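Local coordinates for single-stranded DNA-binding protein (Enterobacter phage Enc34, PDB 5ODK), which probably binds single-stranded DNA through an OB fold and may serve phage DNA replication, at residues 20-31 / 140-151; 89-97 / 106-114. All blocks are in the same frame, centred on the assembly; numbering follows the deposited sequence. Where two conformers were deposited one is given.

Contact 1: residues 20-31 / 140-151. With PO4 (phosphate ion), chain D.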
loop_
_atom_site.group_PDB
_atom_site.type_symbol
_atom_site.label_atom_id
_atom_site.label_comp_id
_atom_site.label_asym_id
_atom_site.label_seq_id
_atom_site.Cartn_x
_atom_site.Cartn_y
_atom_site.Cartn_z
ATOM N N SER A 20 3.998 0.287 -16.081
ATOM C CA SER A 20 4.943 1.143 -15.418
ATOM C C SER A 20 5.421 0.607 -14.052
ATOM O O SER A 20 6.207 1.257 -13.358
ATOM C CB SER A 20 4.246 2.491 -15.219
ATOM O OG SER A 20 2.995 2.278 -14.568
ATOM N N GLY A 21 4.941 -0.564 -13.647
ATOM C CA GLY A 21 5.328 -1.189 -12.386
ATOM C C GLY A 21 4.453 -0.862 -11.205
ATOM O O GLY A 21 4.613 -1.424 -10.130
ATOM N N HIS A 22 3.514 0.085 -11.379
ATOM C CA HIS A 22 2.516 0.319 -10.362
ATOM C C HIS A 22 1.708 -0.927 -10.077
ATOM O O HIS A 22 1.548 -1.770 -10.983
ATOM C CB HIS A 22 1.564 1.447 -10.791
ATOM C CG HIS A 22 2.222 2.776 -10.923
ATOM N ND1 HIS A 22 2.922 3.142 -12.040
ATOM C CD2 HIS A 22 2.254 3.846 -10.082
ATOM C CE1 HIS A 22 3.347 4.388 -11.898
ATOM N NE2 HIS A 22 2.984 4.824 -10.698
ATOM N N ILE A 23 1.245 -1.033 -8.847
ATOM C CA ILE A 23 0.461 -2.161 -8.391
ATOM C C ILE A 23 -0.780 -1.611 -7.703
ATOM O O ILE A 23 -0.666 -0.854 -6.724
ATOM C CB ILE A 23 1.261 -3.035 -7.392
ATOM C CG1 ILE A 23 2.604 -3.444 -7.997
ATOM C CG2 ILE A 23 0.436 -4.250 -6.974
ATOM C CD1 ILE A 23 3.547 -4.048 -6.984
ATOM N N LYS A 24 -1.958 -2.036 -8.151
ATOM C CA LYS A 24 -3.209 -1.768 -7.430
ATOM C C LYS A 24 -3.532 -2.971 -6.558
ATOM O O LYS A 24 -3.567 -4.091 -7.073
ATOM C CB LYS A 24 -4.380 -1.484 -8.378
ATOM C CG LYS A 24 -5.684 -1.143 -7.669
ATOM C CD LYS A 24 -6.781 -0.826 -8.675
ATOM C CE LYS A 24 -8.099 -0.503 -8.029
ATOM N NZ LYS A 24 -9.087 -0.138 -9.095
ATOM N N VAL A 25 -3.709 -2.747 -5.263
ATOM C CA VAL A 25 -4.240 -3.727 -4.330
ATOM C C VAL A 25 -5.647 -3.302 -3.999
ATOM O O VAL A 25 -5.877 -2.179 -3.527
ATOM C CB VAL A 25 -3.381 -3.952 -3.089
ATOM C CG1 VAL A 25 -2.061 -4.598 -3.485
ATOM C CG2 VAL A 25 -3.208 -2.730 -2.229
ATOM N N SER A 26 -6.612 -4.159 -4.311
ATOM C CA SER A 26 -8.024 -3.806 -4.209
ATOM C C SER A 26 -8.667 -4.477 -3.026
ATOM O O SER A 26 -8.359 -5.643 -2.725
ATOM C CB SER A 26 -8.766 -4.137 -5.482
ATOM O OG SER A 26 -8.150 -3.517 -6.604
ATOM N N ASN A 27 -9.583 -3.768 -2.367
ATOM C CA ASN A 27 -10.393 -4.349 -1.302
ATOM C C ASN A 27 -9.539 -4.874 -0.154
ATOM O O ASN A 27 -9.499 -6.073 0.160
ATOM C CB ASN A 27 -11.319 -5.396 -1.903
ATOM C CG ASN A 27 -12.135 -4.838 -3.043
ATOM O OD1 ASN A 27 -12.812 -3.793 -2.861
ATOM N ND2 ASN A 27 -12.036 -5.455 -4.227
ATOM N N VAL A 28 -8.865 -3.922 0.466
ATOM C CA VAL A 28 -7.989 -4.159 1.621
ATOM C C VAL A 28 -8.450 -3.248 2.753
ATOM O O VAL A 28 -9.077 -2.205 2.491
ATOM C CB VAL A 28 -6.515 -3.947 1.276
ATOM C CG1 VAL A 28 -6.099 -4.940 0.203
ATOM C CG2 VAL A 28 -6.238 -2.513 0.844
ATOM N N ARG A 29 -8.154 -3.623 3.993
ATOM C CA ARG A 29 -8.595 -2.801 5.108
ATOM C C ARG A 29 -7.474 -1.868 5.506
ATOM O O ARG A 29 -6.331 -2.259 5.624
ATOM C CB ARG A 29 -9.043 -3.686 6.283
ATOM C CG ARG A 29 -9.976 -3.040 7.277
ATOM C CD ARG A 29 -10.590 -4.077 8.204
ATOM N NE ARG A 29 -11.494 -3.428 9.118
ATOM C CZ ARG A 29 -12.018 -4.001 10.171
ATOM N NH1 ARG A 29 -11.749 -5.267 10.465
ATOM N NH2 ARG A 29 -12.807 -3.296 10.953
ATOM N N CYS A 30 -7.782 -0.605 5.721
ATOM C CA CYS A 30 -6.715 0.280 6.076
ATOM C C CYS A 30 -6.555 0.476 7.570
ATOM O O CYS A 30 -7.472 0.271 8.370
ATOM C CB CYS A 30 -6.804 1.620 5.397
ATOM S SG CYS A 30 -7.878 2.772 6.165
ATOM N N SER A 31 -5.351 0.911 7.907
ATOM C CA SER A 31 -4.934 1.126 9.267
ATOM C C SER A 31 -3.971 2.335 9.270
ATOM O O SER A 31 -3.240 2.573 8.317
ATOM C CB SER A 31 -4.257 -0.173 9.679
ATOM O OG SER A 31 -3.696 -0.080 10.932
ATOM N N TYR A 140 -10.883 6.369 7.429
ATOM C CA TYR A 140 -10.493 6.148 8.805
ATOM C C TYR A 140 -9.922 4.737 8.923
ATOM O O TYR A 140 -10.318 3.845 8.172
ATOM C CB TYR A 140 -11.702 6.369 9.743
ATOM C CG TYR A 140 -12.913 5.565 9.338
ATOM C CD1 TYR A 140 -13.834 6.055 8.429
ATOM C CD2 TYR A 140 -13.095 4.272 9.802
ATOM C CE1 TYR A 140 -14.883 5.289 7.977
ATOM C CE2 TYR A 140 -14.155 3.494 9.367
ATOM C CZ TYR A 140 -15.048 4.005 8.452
ATOM O OH TYR A 140 -16.077 3.247 8.004
ATOM N N GLY A 141 -9.095 4.512 9.938
ATOM C CA GLY A 141 -8.555 3.182 10.173
ATOM C C GLY A 141 -9.702 2.231 10.439
ATOM O O GLY A 141 -10.547 2.493 11.311
ATOM N N GLY A 142 -9.741 1.131 9.691
ATOM C CA GLY A 142 -10.814 0.166 9.786
ATOM C C GLY A 142 -11.713 0.109 8.567
ATOM O O GLY A 142 -12.408 -0.874 8.375
ATOM N N CYS A 143 -11.754 1.176 7.770
ATOM C CA CYS A 143 -12.484 1.131 6.521
ATOM C C CYS A 143 -11.742 0.315 5.464
ATOM O O CYS A 143 -10.554 0.016 5.633
ATOM C CB CYS A 143 -12.904 2.518 6.016
ATOM S SG CYS A 143 -11.600 3.407 5.160
ATOM N N TRP A 144 -12.440 -0.008 4.379
ATOM C CA TRP A 144 -11.839 -0.732 3.254
ATOM C C TRP A 144 -11.581 0.222 2.116
ATOM O O TRP A 144 -12.381 1.131 1.830
ATOM C CB TRP A 144 -12.760 -1.851 2.798
ATOM C CG TRP A 144 -12.936 -2.892 3.862
ATOM C CD1 TRP A 144 -13.718 -2.820 4.970
ATOM C CD2 TRP A 144 -12.292 -4.184 3.929
ATOM N NE1 TRP A 144 -13.591 -3.949 5.731
ATOM C CE2 TRP A 144 -12.698 -4.794 5.124
ATOM C CE3 TRP A 144 -11.379 -4.847 3.107
ATOM C CZ2 TRP A 144 -12.253 -6.069 5.512
ATOM C CZ3 TRP A 144 -10.910 -6.102 3.490
ATOM C CH2 TRP A 144 -11.354 -6.700 4.685
ATOM N N VAL A 145 -10.467 0.001 1.439
ATOM C CA VAL A 145 -9.946 0.833 0.363
ATOM C C VAL A 145 -9.385 -0.015 -0.755
ATOM O O VAL A 145 -9.194 -1.228 -0.602
ATOM C CB VAL A 145 -8.828 1.792 0.880
ATOM C CG1 VAL A 145 -9.372 2.668 2.004
ATOM C CG2 VAL A 145 -7.586 1.040 1.330
ATOM N N SER A 146 -9.066 0.633 -1.858
ATOM C CA SER A 146 -8.165 0.116 -2.866
ATOM C C SER A 146 -7.065 1.122 -3.036
ATOM O O SER A 146 -7.286 2.320 -2.894
ATOM C CB SER A 146 -8.883 -0.151 -4.182
ATOM O OG SER A 146 -9.869 -1.119 -3.974
ATOM N N SER A 147 -5.853 0.687 -3.305
ATOM C CA SER A 147 -4.717 1.604 -3.310
ATOM C C SER A 147 -3.739 1.256 -4.400
ATOM O O SER A 147 -3.498 0.054 -4.659
ATOM C CB SER A 147 -4.039 1.567 -1.943
ATOM O OG SER A 147 -2.886 2.378 -1.847
ATOM N N VAL A 148 -3.145 2.261 -5.012
ATOM C CA VAL A 148 -2.040 2.091 -5.948
ATOM C C VAL A 148 -0.742 2.472 -5.268
ATOM O O VAL A 148 -0.613 3.568 -4.689
ATOM C CB VAL A 148 -2.239 2.872 -7.265
ATOM C CG1 VAL A 148 -1.052 2.652 -8.182
ATOM C CG2 VAL A 148 -3.517 2.451 -7.948
ATOM N N ILE A 149 0.200 1.527 -5.350
ATOM C CA ILE A 149 1.515 1.656 -4.765
ATOM C C ILE A 149 2.577 1.334 -5.816
ATOM O O ILE A 149 2.256 0.799 -6.891
ATOM C CB ILE A 149 1.680 0.726 -3.525
ATOM C CG1 ILE A 149 1.570 -0.759 -3.917
ATOM C CG2 ILE A 149 0.653 1.074 -2.454
ATOM C CD1 ILE A 149 1.920 -1.711 -2.803
ATOM N N ARG A 150 3.823 1.648 -5.523
ATOM C CA ARG A 150 4.905 1.156 -6.382
ATOM C C ARG A 150 6.152 0.995 -5.537
ATOM O O ARG A 150 6.502 1.891 -4.780
ATOM C CB ARG A 150 5.193 2.076 -7.559
ATOM C CG ARG A 150 6.031 1.331 -8.600
ATOM C CD ARG A 150 6.128 2.053 -9.917
ATOM N NE ARG A 150 6.972 3.243 -9.819
ATOM C CZ ARG A 150 7.335 3.982 -10.870
ATOM N NH1 ARG A 150 6.848 3.725 -12.099
ATOM N NH2 ARG A 150 8.163 4.990 -10.695
ATOM N N PRO A 151 6.846 -0.146 -5.677
ATOM C CA PRO A 151 8.061 -0.335 -4.866
ATOM C C PRO A 151 9.197 0.617 -5.266
ATOM O O PRO A 151 9.253 1.139 -6.393
ATOM C CB PRO A 151 8.481 -1.755 -5.238
ATOM C CG PRO A 151 7.250 -2.425 -5.725
ATOM C CD PRO A 151 6.562 -1.336 -6.511
HETATM P P PO4 D . 11.221 5.412 -8.257
HETATM O O1 PO4 D . 9.777 5.441 -8.391
HETATM O O2 PO4 D . 11.725 5.850 -9.637
HETATM O O3 PO4 D . 11.784 6.307 -7.139
HETATM O O4 PO4 D . 11.749 3.982 -8.030
#

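Contact 2: residues 89-97 / 106-114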
loop_
_atom_site.group_PDB
_atom_site.type_symbol
_atom_site.label_atom_id
_atom_site.label_comp_id
_atom_site.label_asym_id
_atom_site.label_seq_id
_atom_site.Cartn_x
_atom_site.Cartn_y
_atom_site.Cartn_z
ATOM N N MET A 89 12.920 -6.209 6.085
ATOM C CA MET A 89 13.136 -4.880 5.557
ATOM C C MET A 89 12.332 -4.635 4.283
ATOM O O MET A 89 12.601 -3.689 3.554
ATOM C CB MET A 89 14.647 -4.688 5.348
ATOM C CG MET A 89 15.426 -4.777 6.656
ATOM S SD MET A 89 15.050 -3.386 7.742
ATOM C CE MET A 89 16.364 -2.259 7.275
ATOM N N LEU A 90 11.291 -5.437 4.085
ATOM C CA LEU A 90 10.342 -5.231 2.988
ATOM C C LEU A 90 9.082 -4.513 3.484
ATOM O O LEU A 90 8.700 -4.625 4.642
ATOM C CB LEU A 90 9.928 -6.588 2.369
ATOM C CG LEU A 90 11.033 -7.470 1.844
ATOM C CD1 LEU A 90 10.449 -8.800 1.363
ATOM C CD2 LEU A 90 11.845 -6.769 0.780
ATOM N N PHE A 91 8.400 -3.877 2.539
ATOM C CA PHE A 91 7.158 -3.157 2.869
ATOM C C PHE A 91 5.971 -4.076 3.141
ATOM O O PHE A 91 4.911 -3.582 3.527
ATOM C CB PHE A 91 6.786 -2.159 1.756
ATOM C CG PHE A 91 6.432 -2.775 0.419
ATOM C CD1 PHE A 91 5.172 -3.259 0.184
ATOM C CD2 PHE A 91 7.363 -2.827 -0.615
ATOM C CE1 PHE A 91 4.828 -3.796 -1.041
ATOM C CE2 PHE A 91 7.028 -3.352 -1.844
ATOM C CZ PHE A 91 5.740 -3.813 -2.066
ATOM N N ILE A 92 6.112 -5.380 2.858
ATOM C CA ILE A 92 5.020 -6.340 3.050
ATOM C C ILE A 92 5.486 -7.360 4.078
ATOM O O ILE A 92 6.588 -7.883 3.972
ATOM C CB ILE A 92 4.560 -6.980 1.743
ATOM C CG1 ILE A 92 3.366 -7.924 1.970
ATOM C CG2 ILE A 92 5.697 -7.677 0.993
ATOM C CD1 ILE A 92 2.638 -8.336 0.696
ATOM N N LYS A 93 4.644 -7.625 5.065
ATOM C CA LYS A 93 4.935 -8.516 6.163
ATOM C C LYS A 93 3.768 -9.465 6.413
ATOM O O LYS A 93 2.649 -9.256 5.921
ATOM C CB LYS A 93 5.278 -7.701 7.443
ATOM C CG LYS A 93 6.610 -6.969 7.311
ATOM C CD LYS A 93 7.101 -6.146 8.503
ATOM C CE LYS A 93 8.553 -5.728 8.267
ATOM N NZ LYS A 93 9.037 -4.907 9.389
ATOM N N ASP A 94 4.038 -10.549 7.132
ATOM C CA ASP A 94 3.055 -11.591 7.394
ATOM C C ASP A 94 2.313 -11.292 8.705
ATOM O O ASP A 94 2.900 -11.351 9.790
ATOM C CB ASP A 94 3.789 -12.932 7.458
ATOM C CG ASP A 94 2.861 -14.112 7.625
ATOM O OD1 ASP A 94 1.703 -13.959 8.042
ATOM O OD2 ASP A 94 3.347 -15.223 7.402
ATOM N N GLY A 95 1.031 -10.952 8.594
ATOM C CA GLY A 95 0.242 -10.653 9.759
ATOM C C GLY A 95 0.104 -11.755 10.791
ATOM O O GLY A 95 -0.134 -11.504 11.953
ATOM N N ASP A 96 0.217 -13.000 10.348
ATOM C CA ASP A 96 0.141 -14.141 11.254
ATOM C C ASP A 96 1.449 -14.447 11.971
ATOM O O ASP A 96 1.431 -15.210 12.928
ATOM C CB ASP A 96 -0.359 -15.378 10.506
ATOM C CG ASP A 96 -1.773 -15.210 9.992
ATOM O OD1 ASP A 96 -2.631 -14.834 10.819
ATOM O OD2 ASP A 96 -2.041 -15.446 8.794
ATOM N N VAL A 97 2.557 -13.802 11.595
ATOM C CA VAL A 97 3.858 -13.973 12.308
ATOM C C VAL A 97 4.408 -12.694 13.001
ATOM O O VAL A 97 4.931 -12.764 14.116
ATOM C CB VAL A 97 4.912 -14.552 11.292
ATOM C CG1 VAL A 97 6.288 -14.689 11.902
ATOM C CG2 VAL A 97 4.440 -15.893 10.743
ATOM N N GLU A 106 -4.679 -10.752 11.771
ATOM C CA GLU A 106 -4.813 -12.204 11.583
ATOM C C GLU A 106 -5.307 -12.487 10.166
ATOM O O GLU A 106 -6.256 -11.873 9.662
ATOM C CB GLU A 106 -5.789 -12.814 12.601
ATOM C CG GLU A 106 -6.004 -14.313 12.468
ATOM C CD GLU A 106 -6.900 -14.876 13.546
ATOM O OE1 GLU A 106 -7.666 -14.105 14.175
ATOM O OE2 GLU A 106 -6.843 -16.104 13.749
ATOM N N GLY A 107 -4.654 -13.424 9.504
ATOM C CA GLY A 107 -5.009 -13.780 8.141
ATOM C C GLY A 107 -4.756 -12.695 7.123
ATOM O O GLY A 107 -5.324 -12.728 6.043
ATOM N N MET A 108 -3.848 -11.769 7.440
ATOM C CA MET A 108 -3.542 -10.645 6.561
ATOM C C MET A 108 -2.086 -10.588 6.145
ATOM O O MET A 108 -1.215 -10.930 6.947
ATOM C CB MET A 108 -3.828 -9.299 7.265
ATOM C CG MET A 108 -5.219 -9.107 7.792
ATOM S SD MET A 108 -6.398 -8.868 6.453
ATOM C CE MET A 108 -7.769 -8.093 7.277
ATOM N N TRP A 109 -1.837 -10.121 4.920
ATOM C CA TRP A 109 -0.570 -9.503 4.567
ATOM C C TRP A 109 -0.660 -8.047 5.005
ATOM O O TRP A 109 -1.711 -7.419 4.842
ATOM C CB TRP A 109 -0.282 -9.568 3.062
ATOM C CG TRP A 109 -0.257 -10.980 2.525
ATOM C CD1 TRP A 109 -1.182 -11.567 1.666
ATOM C CD2 TRP A 109 0.665 -11.968 2.845
ATOM N NE1 TRP A 109 -0.850 -12.845 1.428
ATOM C CE2 TRP A 109 0.286 -13.137 2.142
ATOM C CE3 TRP A 109 1.811 -11.993 3.636
ATOM C CZ2 TRP A 109 0.999 -14.330 2.232
ATOM C CZ3 TRP A 109 2.509 -13.166 3.741
ATOM C CH2 TRP A 109 2.115 -14.328 3.036
ATOM N N VAL A 110 0.435 -7.505 5.549
ATOM C CA VAL A 110 0.448 -6.128 6.078
ATOM C C VAL A 110 1.380 -5.342 5.206
ATOM O O VAL A 110 2.585 -5.597 5.190
ATOM C CB VAL A 110 0.894 -6.095 7.556
ATOM C CG1 VAL A 110 0.860 -4.678 8.112
ATOM C CG2 VAL A 110 0.015 -7.038 8.378
ATOM N N ILE A 111 0.838 -4.338 4.508
ATOM C CA ILE A 111 1.610 -3.504 3.614
ATOM C C ILE A 111 1.733 -2.108 4.205
ATOM O O ILE A 111 0.716 -1.500 4.589
ATOM C CB ILE A 111 0.943 -3.431 2.233
ATOM C CG1 ILE A 111 1.053 -4.777 1.504
ATOM C CG2 ILE A 111 1.488 -2.295 1.398
ATOM C CD1 ILE A 111 0.134 -4.895 0.313
ATOM N N SER A 112 2.953 -1.568 4.229
ATOM C CA SER A 112 3.180 -0.190 4.629
ATOM C C SER A 112 3.619 0.603 3.431
ATOM O O SER A 112 4.534 0.210 2.714
ATOM C CB SER A 112 4.291 -0.170 5.663
ATOM O OG SER A 112 3.949 -1.023 6.725
ATOM N N ALA A 113 2.948 1.726 3.180
ATOM C CA ALA A 113 3.274 2.573 2.027
ATOM C C ALA A 113 3.317 4.011 2.505
ATOM O O ALA A 113 2.518 4.423 3.362
ATOM C CB ALA A 113 2.270 2.362 0.908
ATOM N N ARG A 114 4.214 4.795 1.929
ATOM C CA ARG A 114 4.423 6.192 2.332
ATOM C C ARG A 114 4.742 7.035 1.118
ATOM O O ARG A 114 5.112 6.531 0.045
ATOM C CB ARG A 114 5.559 6.308 3.351
ATOM C CG ARG A 114 5.485 5.449 4.602
ATOM C CD ARG A 114 6.838 5.364 5.303
ATOM N NE ARG A 114 7.213 6.589 5.974
ATOM C CZ ARG A 114 8.436 6.862 6.453
ATOM N NH1 ARG A 114 9.452 6.012 6.302
ATOM N NH2 ARG A 114 8.653 8.017 7.069
#

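Contact 1: residues 20-31 / 140-151
With CG anti to the backbone N (chi1 -158°) and the chain extended to NE, the aliphatic part of Arg29 passes over one face of the Trp144 indole at a slant. Its CB stands 3.8 Å from the centroid of the six-membered ring, a CH-pi contact, and the guanidinium and indole planes are nearly parallel (8° apart). Arg29 NE gives a nearly straight bond to Gly142 O, 2.8 Å away and close to the guanidinium plane. Arg150, with CG likewise anti to its N, lays CD over the centre of the His22 imidazole, and the bend at chi3 (71°) turns the guanidinium toward Ser20. Its NH1 donates a bent hydrogen bond to Ser20 O (2.8 Å), which lies out of the guanidinium plane. Ile23 and Val25 form antiparallel hydrogen-bonded pairs with Ile149 and Ser147. A G1 beta bulge follows, where Asn27 and Val28 both face Val145 and Asn27 N donates to Ser146 OG (3.1 Å). At this corner Asn27 ND2 donates to Asn14 OD1 and its OD1 accepts from Arg172 NE. Trp144 NE1 bonds Asp175. O1 of a phosphate, probably from the crystallisation liquor, takes a hydrogen bond from Arg150 NH2 (2.8 Å), consistent with an end able to meet an anion.

Contact 2: residues 89-97 / 106-114
Backbone hydrogen bonds join Phe91, Lys93 and Gly95 to the antiparallel strand 108-114. Lys93 and Val110 form a hydrogen-bonded pair, with Val110 N to Lys93 O at 2.8 Å, while Ser112 N donates to Phe91 O. At the other end Gly95 N reaches Met108 O at a more bent angle (137°). CA-H...O contacts, such as Ile92 CA to Val110 O, lie between these bonds.

Apolar packing is concentrated on the face carrying Ile92 and Ile111, a non-hydrogen-bonded pair whose CG1 atoms meet at 3.9 Å. Ile92 CG1 is anti to the backbone N (chi1 -177°), and the extended chain carries CD1 on to Trp109 CB, 4.0 Å away. Phe91 lies side by side with Ile111, its ring atom CD1 against Ile111 CG2 at 4.0 Å. Helix 61-76 covers Phe91 and Ile92 through Ile67 and Ile71. On the other face Val110 CG2 rests against Gly95 CA.

The indole of Trp109 meets Lys93 and Asp94: Lys93 O lies at the ring edge, near its plane. Trp109 CZ3 lies 3.9 Å from Asp94 CB, with indole and carboxylate planes steeply inclined (54°). Lys57 and Lys64 make cation-pi contacts with this indole.

Polar side-chain bonds lie at the end near the connecting loop. Asp96 OD1 takes a nearly straight bond from Gly107 N at 2.8 Å, on its syn side but tilted out of the carboxylate plane. Asp94 OD1 accepts from Asp96 N at 2.9 Å. Lys57 forms salt bridges with both aspartates, which probably offsets their neighbouring negative charges.

The Asp94 to Asp96 bond defines an Asx turn where strand 92-94 ends; with strand 108-115 this strand forms a long-looped beta hairpin in the sheet of the OB fold.

Overall arrangement
Contacts 1 and 2 lie about 12 Å apart, centre to centre, in one curled sheet. Along the chain, segment 20-31 comes first and 140-151 last, with both segments of contact 2 between them; contact 1 thus joins distant parts of the sequence, whereas contact 2 joins close neighbours. Strand 49-56 links them, pairing with 28-34 on one side and 108-115 on the other. The two meet directly where Ile149 packs on Phe91, Ile111 and Ala113, and Pro151 on Phe91. Helix 61-76 touches both, through Ile23 and Val25 in contact 1 and Phe91 and Ile92 in contact 2. Together they contribute to a shared hydrophobic interior of the OB fold.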